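Local coordinates for protein DNA-(apurinic or apyrimidinic site) lyase (Xenopus laevis, PDB 6WCD) that degrades DNA ends as a 3'-5' exonuclease and, in base excision repair, acts as a weak endonuclease that incises the backbone beside apurinic or apyrimidinic sites, at residues Glu103-Leu106 with Glu107-Gln111; Ser261-Gln265 with Thr266-Thr270; Leu276-Arg279 with Glu280-Glu283. All blocks are in the same frame, centred on the assembly; numbering follows the deposited sequence.

How the contacts relate
Running from the N terminus of this catalytic domain, the three contacts follow in series, none nesting in or crossing another, and each closes a tight local turn where the structure changes type. Contact 1 ends the long loop after strand 80-83 and starts helix 107-114, the last helix before strand 119-127. Contacts 2 and 3 sit at opposite ends of strand 269-278: contact 2 turns the short helix 263-266 into it, and contact 3 turns it into helix 279-285, which leads to strand 286-291 of the other sheet. Their nearest atoms are about 13 Å apart, whereas contact 1 stays about 25 Å from contact 2 and about 17 Å from contact 3, again between nearest atoms.

Contact 1 of 3, residues Glu103-Leu106 with Glu107-Gln111; sequences EQFL and EEELQ
Leu106 is the N-cap of helix 107-114, and its carbonyl receives the first turn: Leu110 N bonds to Leu106 O at 3.0 Å. Leu106 offers no side-chain acceptor; three positions on, Glu109 turns its carboxylate toward the Leu106 N-H. With CG anti to the backbone N (chi1 -172°) and the chain extended beyond it, the glutamate runs back beside the loop, its CB packing on Leu106 O at 3.4 Å. A water joins Leu106 N, 2.6 Å away, to Glu109 OE1; both legs are unusually short, so the water's exact position is doubtful. The layout recalls one half of a capping box, the N3 carboxylate reaching toward the N-cap N-H, here through a water. The same carboxylate lies obliquely against the Phe105 ring, Glu109 OE1 standing 3.6 Å from Phe105 CD2 with the two planes 46° apart. Arg159 of helix 152-173 forms a salt bridge with Glu109 that would offset the carboxylate's charge, while the same arginine makes a cation-pi contact with Phe105. Leu110 CD2 meets Phe105 CB at 3.6 Å, the two side chains crossing at about a right angle, and both residues rest on Leu163 of helix 152-173.

Contact 2 of 3, residues Ser261-Gln265 with Thr266-Thr270; sequences SGARQ and TNYGT
Ala263 O is approached by several donors at the end of the short helix 263-266. Tyr268 N bonds to it at 3.0 Å with an N-H...O angle of 146°, the donor tilted 19° from the carbonyl plane, and Thr266 N adds a weak second branch. One residue earlier, Gly262 O takes the main bond of Thr266 N, at 3.1 Å. The Thr266 hydroxyl, turned between its backbone N and carbonyl carbon (chi1 60°), hovers near both carbonyls, with OG1 3.3 Å from Ala263 O and 3.4 Å from Gly262 O; either bond would be weak. Asn267 leaves the helix with positive phi, and the Tyr268 bond corresponds to the 6→1 bond of a Schellman motif, but with Asn267 N 3.6 Å from Arg264 O the end is at most Schellman-like. Tyr268, centre of an inverse gamma turn, sets its CD2 obliquely on Ala263 CB at 3.8 Å. The Arg264 side chain is about 7 Å from those of Asp299, a magnesium-binding residue, and His300, which by similarity contacts the DNA substrate. Local amides thus meet Gly262 O and Ala263 O, while Asn267 OD1 and Arg264 NH2 tie the turn to Trp257 NE1 and the Pro293 and Val295 carbonyls.

Contact 3 of 3, residues Leu276-Arg279 with Glu280-Glu283; sequences LGNR and ELVE
The Asn278 amide has Leu281 over one face, its CB 3.4 Å from Asn278 OD1, while the two side chains cross at about a right angle. At the ends of the amide the partners are polar: Val178 N donates to OD1, and ND2 donates both to His177 ND1 and to a water 3.0 Å away. That water also accepts from Glu280 N at 2.9 Å, bridging the N-cap side chain to the first turn of helix 279-285. Placing CG between the backbone N and the carbonyl carbon (chi1 57°) swings the amide toward Leu281 and strand 177-181. Backbone bonds complete the turn: Val282 N to Asn278 O at 3.1 Å and Glu283 N to Arg279 O at 3.0 Å, both close to straight. Glu283 lays its CG 3.3 Å from Arg279 O and sends OE2 on to Tyr240 OH. Gly277 has no side chain on the side facing the helix, which lets Val282 CG2, 3.8 Å from Gly277 O, and Leu281 CD2, 4.4 Å from Gly277 CA, close over the strand. Together these contacts form the strand-to-helix junction by which strand 269-278 of one sheet passes, through helix 279-285, to strand 286-291 of the other in the two-sheet core of the DNase I-like fold.

Contact 1 of 3, residues Glu103-Leu106 with Glu107-Gln111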
ATOM      1  N   GLU A 103     -23.433   0.218  -3.902  1.00 20.95           N
ATOM      2  CA  GLU A 103     -24.597   0.451  -4.751  1.00 25.29           C
ATOM      3  C   GLU A 103     -24.325   1.445  -5.872  1.00 25.62           C
ATOM      4  O   GLU A 103     -24.917   1.347  -6.943  1.00 29.15           O
ATOM      5  CB  GLU A 103     -25.754   0.963  -3.877  1.00 28.30           C
ATOM      6  CG  GLU A 103     -27.142   0.748  -4.432  1.00 68.83           C
ATOM      7  CD  GLU A 103     -28.202   0.937  -3.358  1.00 94.51           C
ATOM      8  OE1 GLU A 103     -27.902   1.608  -2.344  1.00 94.26           O
ATOM      9  OE2 GLU A 103     -29.323   0.404  -3.515  1.00105.37           O
ATOM     10  N   GLN A 104     -23.449   2.403  -5.628  1.00 23.86           N
ATOM     11  CA  GLN A 104     -23.152   3.432  -6.625  1.00 29.06           C
ATOM     12  C   GLN A 104     -22.256   2.940  -7.747  1.00 29.57           C
ATOM     13  O   GLN A 104     -22.041   3.682  -8.702  1.00 32.02           O
ATOM     14  CB  GLN A 104     -22.431   4.620  -5.981  1.00 39.79           C
ATOM     15  CG  GLN A 104     -23.171   5.326  -4.881  1.00 62.43           C
ATOM     16  CD  GLN A 104     -22.220   5.847  -3.813  1.00 78.12           C
ATOM     17  OE1 GLN A 104     -21.105   5.342  -3.657  1.00 74.60           O
ATOM     18  NE2 GLN A 104     -22.656   6.861  -3.076  1.00 84.60           N
ATOM     19  N   PHE A 105     -21.714   1.732  -7.657  1.00 26.97           N
ATOM     20  CA  PHE A 105     -20.846   1.167  -8.690  1.00 25.53           C
ATOM     21  C   PHE A 105     -21.497  -0.012  -9.436  1.00 33.02           C
ATOM     22  O   PHE A 105     -21.844  -1.032  -8.815  1.00 32.51           O
ATOM     23  CB  PHE A 105     -19.551   0.621  -8.052  1.00 19.43           C
ATOM     24  CG  PHE A 105     -18.747   1.612  -7.251  1.00 18.14           C
ATOM     25  CD1 PHE A 105     -19.040   1.893  -5.949  1.00 20.61           C
ATOM     26  CD2 PHE A 105     -17.575   2.169  -7.801  1.00 19.10           C
ATOM     27  CE1 PHE A 105     -18.230   2.768  -5.196  1.00 24.71           C
ATOM     28  CE2 PHE A 105     -16.817   3.047  -7.088  1.00 20.55           C
ATOM     29  CZ  PHE A 105     -17.113   3.339  -5.799  1.00 22.87           C
ATOM     30  N   LEU A 106     -21.527   0.050 -10.773  1.00 31.51           N
ATOM     31  CA  LEU A 106     -21.835  -1.149 -11.556  1.00 37.83           C
ATOM     32  C   LEU A 106     -20.809  -2.236 -11.273  1.00 38.21           C
ATOM     33  O   LEU A 106     -19.647  -1.949 -11.033  1.00 25.29           O
ATOM     34  CB  LEU A 106     -21.791  -0.851 -13.071  1.00 43.45           C
ATOM     35  CG  LEU A 106     -22.649   0.165 -13.818  1.00 50.54           C
ATOM     36  CD1 LEU A 106     -22.167   0.335 -15.276  1.00 46.54           C
ATOM     37  CD2 LEU A 106     -24.067  -0.260 -13.848  1.00 32.20           C
ATOM     38  N   GLU A 107     -21.217  -3.510 -11.364  1.00 27.62           N
ATOM     39  CA  GLU A 107     -20.249  -4.596 -11.257  1.00 37.63           C
ATOM     40  C   GLU A 107     -19.147  -4.469 -12.284  1.00 33.40           C
ATOM     41  O   GLU A 107     -17.980  -4.763 -11.990  1.00 36.80           O
ATOM     42  CB  GLU A 107     -20.893  -5.959 -11.485  1.00 53.97           C
ATOM     43  CG  GLU A 107     -22.140  -6.205 -10.784  1.00 66.52           C
ATOM     44  CD  GLU A 107     -22.801  -7.400 -11.364  1.00 58.04           C
ATOM     45  OE1 GLU A 107     -22.125  -8.426 -11.650  1.00 51.79           O
ATOM     46  OE2 GLU A 107     -23.995  -7.269 -11.579  1.00 28.21           O
ATOM     47  N   GLU A 108     -19.492  -4.082 -13.508  1.00 30.83           N
ATOM     48  CA  GLU A 108     -18.424  -3.999 -14.487  1.00 33.01           C
ATOM     49  C   GLU A 108     -17.451  -2.888 -14.119  1.00 29.81           C
ATOM     50  O   GLU A 108     -16.258  -3.010 -14.382  1.00 29.07           O
ATOM     51  CB  GLU A 108     -18.958  -3.817 -15.864  1.00 36.95           C
ATOM     52  CG  GLU A 108     -19.830  -4.981 -16.161  1.00 52.43           C
ATOM     53  CD  GLU A 108     -19.913  -5.247 -17.593  1.00 36.47           C
ATOM     54  OE1 GLU A 108     -19.580  -4.320 -18.365  1.00 52.99           O
ATOM     55  OE2 GLU A 108     -20.279  -6.397 -17.920  1.00 30.90           O
ATOM     56  N   GLU A 109     -17.934  -1.839 -13.461  1.00 26.43           N
ATOM     57  CA  GLU A 109     -16.980  -0.843 -12.960  1.00 24.57           C
ATOM     58  C   GLU A 109     -16.113  -1.412 -11.841  1.00 21.61           C
ATOM     59  O   GLU A 109     -14.903  -1.109 -11.726  1.00 20.78           O
ATOM     60  CB  GLU A 109     -17.723   0.402 -12.496  1.00 21.89           C
ATOM     61  CG  GLU A 109     -16.732   1.513 -12.161  1.00 22.81           C
ATOM     62  CD  GLU A 109     -17.383   2.712 -11.522  1.00 21.21           C
ATOM     63  OE1 GLU A 109     -18.601   2.712 -11.255  1.00 22.25           O
ATOM     64  OE2 GLU A 109     -16.582   3.637 -11.211  1.00 22.80           O
ATOM     65  N   LEU A 110     -16.691  -2.207 -10.924  1.00 20.64           N
ATOM     66  CA  LEU A 110     -15.870  -2.830  -9.922  1.00 18.07           C
ATOM     67  C   LEU A 110     -14.773  -3.697 -10.546  1.00 21.36           C
ATOM     68  O   LEU A 110     -13.629  -3.706 -10.068  1.00 19.25           O
ATOM     69  CB  LEU A 110     -16.717  -3.671  -8.971  1.00 24.23           C
ATOM     70  CG  LEU A 110     -17.695  -2.852  -8.115  1.00 19.65           C
ATOM     71  CD1 LEU A 110     -18.512  -3.826  -7.265  1.00 25.24           C
ATOM     72  CD2 LEU A 110     -17.004  -1.816  -7.220  1.00 21.39           C
ATOM     73  N   GLN A 111     -15.108  -4.430 -11.610  1.00 22.06           N
ATOM     74  CA  GLN A 111     -14.077  -5.249 -12.233  1.00 26.89           C
ATOM     75  C   GLN A 111     -12.972  -4.365 -12.780  1.00 22.22           C
ATOM     76  O   GLN A 111     -11.784  -4.651 -12.619  1.00 21.11           O
ATOM     77  CB  GLN A 111     -14.675  -6.113 -13.354  1.00 29.70           C
ATOM     78  CG  GLN A 111     -13.659  -7.051 -13.985  1.00 60.94           C
ATOM     79  CD  GLN A 111     -14.264  -8.381 -14.397  1.00 88.50           C
ATOM     80  OE1 GLN A 111     -15.482  -8.573 -14.336  1.00 87.75           O
ATOM     81  NE2 GLN A 111     -13.411  -9.311 -14.815  1.00 99.94           N
TER
HETATM   82  O   HOH W   1     -20.689   2.041 -12.288  1.00 34.78           O

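Contact 2 of 3, residues Ser261-Gln265 with Thr266-Thr270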
ATOM      1  N   SER A 261      16.652  14.946 -14.977  1.00 36.13           N
ATOM      2  CA  SER A 261      17.035  16.334 -14.731  1.00 40.16           C
ATOM      3  C   SER A 261      17.455  16.576 -13.283  1.00 32.35           C
ATOM      4  O   SER A 261      17.413  17.729 -12.798  1.00 37.64           O
ATOM      5  CB  SER A 261      15.900  17.292 -15.138  1.00 39.89           C
ATOM      6  OG  SER A 261      15.600  17.155 -16.523  1.00 37.58           O
ATOM      7  N   GLY A 262      17.920  15.522 -12.615  1.00 33.83           N
ATOM      8  CA  GLY A 262      18.622  15.668 -11.337  1.00 35.54           C
ATOM      9  C   GLY A 262      17.719  15.974 -10.163  1.00 28.47           C
ATOM     10  O   GLY A 262      18.165  16.549  -9.153  1.00 27.10           O
ATOM     11  N   ALA A 263      16.448  15.608 -10.269  1.00 24.40           N
ATOM     12  CA  ALA A 263      15.467  16.057  -9.291  1.00 23.94           C
ATOM     13  C   ALA A 263      15.785  15.567  -7.888  1.00 24.26           C
ATOM     14  O   ALA A 263      15.550  16.270  -6.913  1.00 20.07           O
ATOM     15  CB  ALA A 263      14.070  15.587  -9.684  1.00 19.52           C
ATOM     16  N   ARG A 264      16.226  14.316  -7.743  1.00 21.67           N
ATOM     17  CA  ARG A 264      16.431  13.851  -6.373  1.00 22.89           C
ATOM     18  C   ARG A 264      17.536  14.611  -5.679  1.00 27.39           C
ATOM     19  O   ARG A 264      17.473  14.835  -4.461  1.00 30.86           O
ATOM     20  CB  ARG A 264      16.733  12.344  -6.367  1.00 25.24           C
ATOM     21  CG  ARG A 264      16.755  11.741  -4.951  1.00 20.77           C
ATOM     22  CD  ARG A 264      16.535  10.265  -5.066  1.00 24.84           C
ATOM     23  NE  ARG A 264      16.507   9.606  -3.756  1.00 22.16           N
ATOM     24  CZ  ARG A 264      16.113   8.337  -3.607  1.00 19.75           C
ATOM     25  NH1 ARG A 264      15.731   7.618  -4.629  1.00 20.93           N
ATOM     26  NH2 ARG A 264      16.127   7.815  -2.408  1.00 19.00           N
ATOM     27  N   GLN A 265      18.542  15.054  -6.428  1.00 26.06           N
ATOM     28  CA  GLN A 265      19.611  15.843  -5.870  1.00 24.86           C
ATOM     29  C   GLN A 265      19.187  17.276  -5.558  1.00 28.13           C
ATOM     30  O   GLN A 265      19.733  17.891  -4.653  1.00 28.78           O
ATOM     31  CB  GLN A 265      20.784  15.874  -6.860  1.00 29.34           C
ATOM     32  CG  GLN A 265      21.477  14.494  -7.061  1.00 47.24           C
ATOM     33  CD  GLN A 265      20.558  13.402  -7.628  1.00 54.11           C
ATOM     34  OE1 GLN A 265      19.957  13.547  -8.708  1.00 42.99           O
ATOM     35  NE2 GLN A 265      20.446  12.296  -6.889  1.00 49.12           N
ATOM     36  N   THR A 266      18.266  17.857  -6.342  1.00 23.14           N
ATOM     37  CA  THR A 266      17.862  19.240  -6.080  1.00 20.90           C
ATOM     38  C   THR A 266      16.650  19.288  -5.151  1.00 23.62           C
ATOM     39  O   THR A 266      16.194  20.392  -4.808  1.00 29.58           O
ATOM     40  CB  THR A 266      17.516  19.952  -7.378  1.00 21.43           C
ATOM     41  OG1 THR A 266      16.451  19.267  -8.013  1.00 20.43           O
ATOM     42  CG2 THR A 266      18.684  20.011  -8.303  1.00 25.02           C
ATOM     43  N   ASN A 267      16.155  18.127  -4.749  1.00 23.04           N
ATOM     44  CA  ASN A 267      14.940  17.923  -3.946  1.00 25.84           C
ATOM     45  C   ASN A 267      13.722  18.552  -4.628  1.00 25.45           C
ATOM     46  O   ASN A 267      12.844  19.167  -4.014  1.00 23.78           O
ATOM     47  CB  ASN A 267      15.105  18.435  -2.523  1.00 31.68           C
ATOM     48  CG  ASN A 267      14.297  17.635  -1.524  1.00 31.63           C
ATOM     49  OD1 ASN A 267      14.104  16.383  -1.650  1.00 26.32           O
ATOM     50  ND2 ASN A 267      13.826  18.331  -0.500  1.00 38.23           N
ATOM     51  N   TYR A 268      13.664  18.368  -5.918  1.00 19.33           N
ATOM     52  CA  TYR A 268      12.465  18.675  -6.692  1.00 17.97           C
ATOM     53  C   TYR A 268      11.529  17.487  -6.526  1.00 17.73           C
ATOM     54  O   TYR A 268      11.548  16.516  -7.308  1.00 19.83           O
ATOM     55  CB  TYR A 268      12.883  18.911  -8.114  1.00 18.57           C
ATOM     56  CG  TYR A 268      11.797  19.181  -9.156  1.00 18.63           C
ATOM     57  CD1 TYR A 268      11.354  20.437  -9.375  1.00 19.57           C
ATOM     58  CD2 TYR A 268      11.327  18.145  -9.944  1.00 17.87           C
ATOM     59  CE1 TYR A 268      10.437  20.712 -10.400  1.00 19.78           C
ATOM     60  CE2 TYR A 268      10.417  18.401 -10.954  1.00 21.21           C
ATOM     61  CZ  TYR A 268       9.979  19.680 -11.147  1.00 22.83           C
ATOM     62  OH  TYR A 268       9.100  19.987 -12.165  1.00 21.34           O
ATOM     63  N   GLY A 269      10.716  17.534  -5.478  1.00 17.78           N
ATOM     64  CA  GLY A 269       9.927  16.379  -5.073  1.00 20.48           C
ATOM     65  C   GLY A 269       8.602  16.659  -4.393  1.00 18.39           C
ATOM     66  O   GLY A 269       8.210  17.806  -4.162  1.00 18.30           O
ATOM     67  N   THR A 270       7.924  15.561  -4.046  1.00 16.71           N
ATOM     68  CA  THR A 270       6.599  15.597  -3.436  0.52 17.57           C
ATOM     69  C   THR A 270       6.476  14.426  -2.483  1.00 16.08           C
ATOM     70  O   THR A 270       7.124  13.407  -2.683  1.00 15.08           O
ATOM     71  CB  THR A 270       5.487  15.499  -4.479  0.52 19.21           C
ATOM     72  OG1 THR A 270       5.763  16.371  -5.582  0.52 33.26           O
ATOM     73  CG2 THR A 270       4.196  15.886  -3.849  0.52 13.92           C
TER

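Contact 3 of 3, residues Leu276-Arg279 with Glu280-Glu283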
ATOM      1  N   LEU A 276      -1.269   5.329   6.549  1.00 11.77           N
ATOM      2  CA  LEU A 276      -2.462   5.846   7.211  1.00 12.09           C
ATOM      3  C   LEU A 276      -2.969   4.786   8.162  1.00 14.71           C
ATOM      4  O   LEU A 276      -2.904   3.595   7.874  1.00 15.97           O
ATOM      5  CB  LEU A 276      -3.550   6.177   6.167  1.00 13.86           C
ATOM      6  CG  LEU A 276      -3.115   7.042   4.996  1.00 13.27           C
ATOM      7  CD1 LEU A 276      -4.336   7.128   4.078  1.00 17.95           C
ATOM      8  CD2 LEU A 276      -2.588   8.370   5.437  1.00 14.16           C
ATOM      9  N   GLY A 277      -3.404   5.185   9.343  1.00 14.86           N
ATOM     10  CA  GLY A 277      -3.961   4.220  10.282  1.00 16.18           C
ATOM     11  C   GLY A 277      -5.200   4.800  10.917  1.00 13.51           C
ATOM     12  O   GLY A 277      -5.354   6.010  11.025  1.00 14.56           O
ATOM     13  N   ASN A 278      -6.074   3.927  11.395  1.00 13.99           N
ATOM     14  CA  ASN A 278      -7.208   4.480  12.115  1.00 16.45           C
ATOM     15  C   ASN A 278      -6.728   5.202  13.383  1.00 15.10           C
ATOM     16  O   ASN A 278      -5.669   4.868  13.952  1.00 15.49           O
ATOM     17  CB  ASN A 278      -8.235   3.400  12.443  1.00 14.53           C
ATOM     18  CG  ASN A 278      -7.647   2.256  13.242  1.00 15.05           C
ATOM     19  OD1 ASN A 278      -6.889   1.450  12.696  1.00 15.09           O
ATOM     20  ND2 ASN A 278      -8.062   2.138  14.497  1.00 15.92           N
ATOM     21  N   ARG A 279      -7.519   6.175  13.832  1.00 18.62           N
ATOM     22  CA  ARG A 279      -7.092   7.064  14.915  0.58 19.48           C
ATOM     23  C   ARG A 279      -6.577   6.276  16.111  1.00 18.53           C
ATOM     24  O   ARG A 279      -5.484   6.558  16.630  1.00 19.63           O
ATOM     25  CB  ARG A 279      -8.233   7.981  15.326  0.58 23.48           C
ATOM     26  CG  ARG A 279      -8.701   8.926  14.200  0.58 21.35           C
ATOM     27  CD  ARG A 279      -9.509  10.058  14.828  0.58 26.47           C
ATOM     28  NE  ARG A 279     -10.080  10.993  13.865  0.58 25.50           N
ATOM     29  CZ  ARG A 279     -10.244  12.300  14.095  0.58 24.70           C
ATOM     30  NH1 ARG A 279      -9.854  12.849  15.232  0.58 35.81           N
ATOM     31  NH2 ARG A 279     -10.799  13.078  13.164  0.58 33.03           N
ATOM     32  N   GLU A 280      -7.354   5.291  16.587  1.00 19.53           N
ATOM     33  CA  GLU A 280      -6.966   4.587  17.803  1.00 22.81           C
ATOM     34  C   GLU A 280      -5.637   3.839  17.638  1.00 20.69           C
ATOM     35  O   GLU A 280      -4.825   3.770  18.578  1.00 20.14           O
ATOM     36  CB  GLU A 280      -8.074   3.621  18.229  1.00 30.84           C
ATOM     37  CG  GLU A 280      -7.884   3.076  19.631  1.00 40.38           C
ATOM     38  CD  GLU A 280      -8.923   2.031  20.012  1.00 67.89           C
ATOM     39  OE1 GLU A 280      -8.563   1.052  20.705  1.00 78.16           O
ATOM     40  OE2 GLU A 280     -10.098   2.192  19.621  1.00 75.09           O
ATOM     41  N   LEU A 281      -5.415   3.228  16.491  1.00 16.72           N
ATOM     42  CA  LEU A 281      -4.167   2.521  16.219  1.00 14.77           C
ATOM     43  C   LEU A 281      -2.978   3.444  16.264  1.00 18.15           C
ATOM     44  O   LEU A 281      -1.965   3.133  16.898  1.00 18.39           O
ATOM     45  CB  LEU A 281      -4.258   1.863  14.838  1.00 16.23           C
ATOM     46  CG  LEU A 281      -3.042   1.032  14.418  1.00 15.56           C
ATOM     47  CD1 LEU A 281      -2.898  -0.240  15.290  1.00 16.95           C
ATOM     48  CD2 LEU A 281      -3.124   0.719  12.898  1.00 14.91           C
ATOM     49  N   VAL A 282      -3.055   4.579  15.594  1.00 15.13           N
ATOM     50  CA  VAL A 282      -1.925   5.498  15.568  1.00 16.52           C
ATOM     51  C   VAL A 282      -1.648   6.046  16.974  1.00 17.90           C
ATOM     52  O   VAL A 282      -0.503   6.103  17.410  1.00 22.16           O
ATOM     53  CB  VAL A 282      -2.165   6.612  14.534  1.00 16.08           C
ATOM     54  CG1 VAL A 282      -1.062   7.681  14.568  1.00 20.98           C
ATOM     55  CG2 VAL A 282      -2.264   6.021  13.174  1.00 16.06           C
ATOM     56  N   GLU A 283      -2.695   6.466  17.700  1.00 18.26           N
ATOM     57  CA  GLU A 283      -2.530   7.061  19.027  1.00 19.90           C
ATOM     58  C   GLU A 283      -2.004   6.053  20.032  1.00 25.10           C
ATOM     59  O   GLU A 283      -1.232   6.424  20.925  1.00 27.18           O
ATOM     60  CB  GLU A 283      -3.859   7.623  19.520  1.00 23.01           C
ATOM     61  CG  GLU A 283      -4.343   8.829  18.752  1.00 28.74           C
ATOM     62  CD  GLU A 283      -5.768   9.271  19.150  1.00 54.34           C
ATOM     63  OE1 GLU A 283      -6.463   8.510  19.859  1.00 56.89           O
ATOM     64  OE2 GLU A 283      -6.192  10.368  18.736  1.00 50.49           O
TER
HETATM   65  O   HOH W   2      -9.852   4.269  15.481  1.00 23.20           O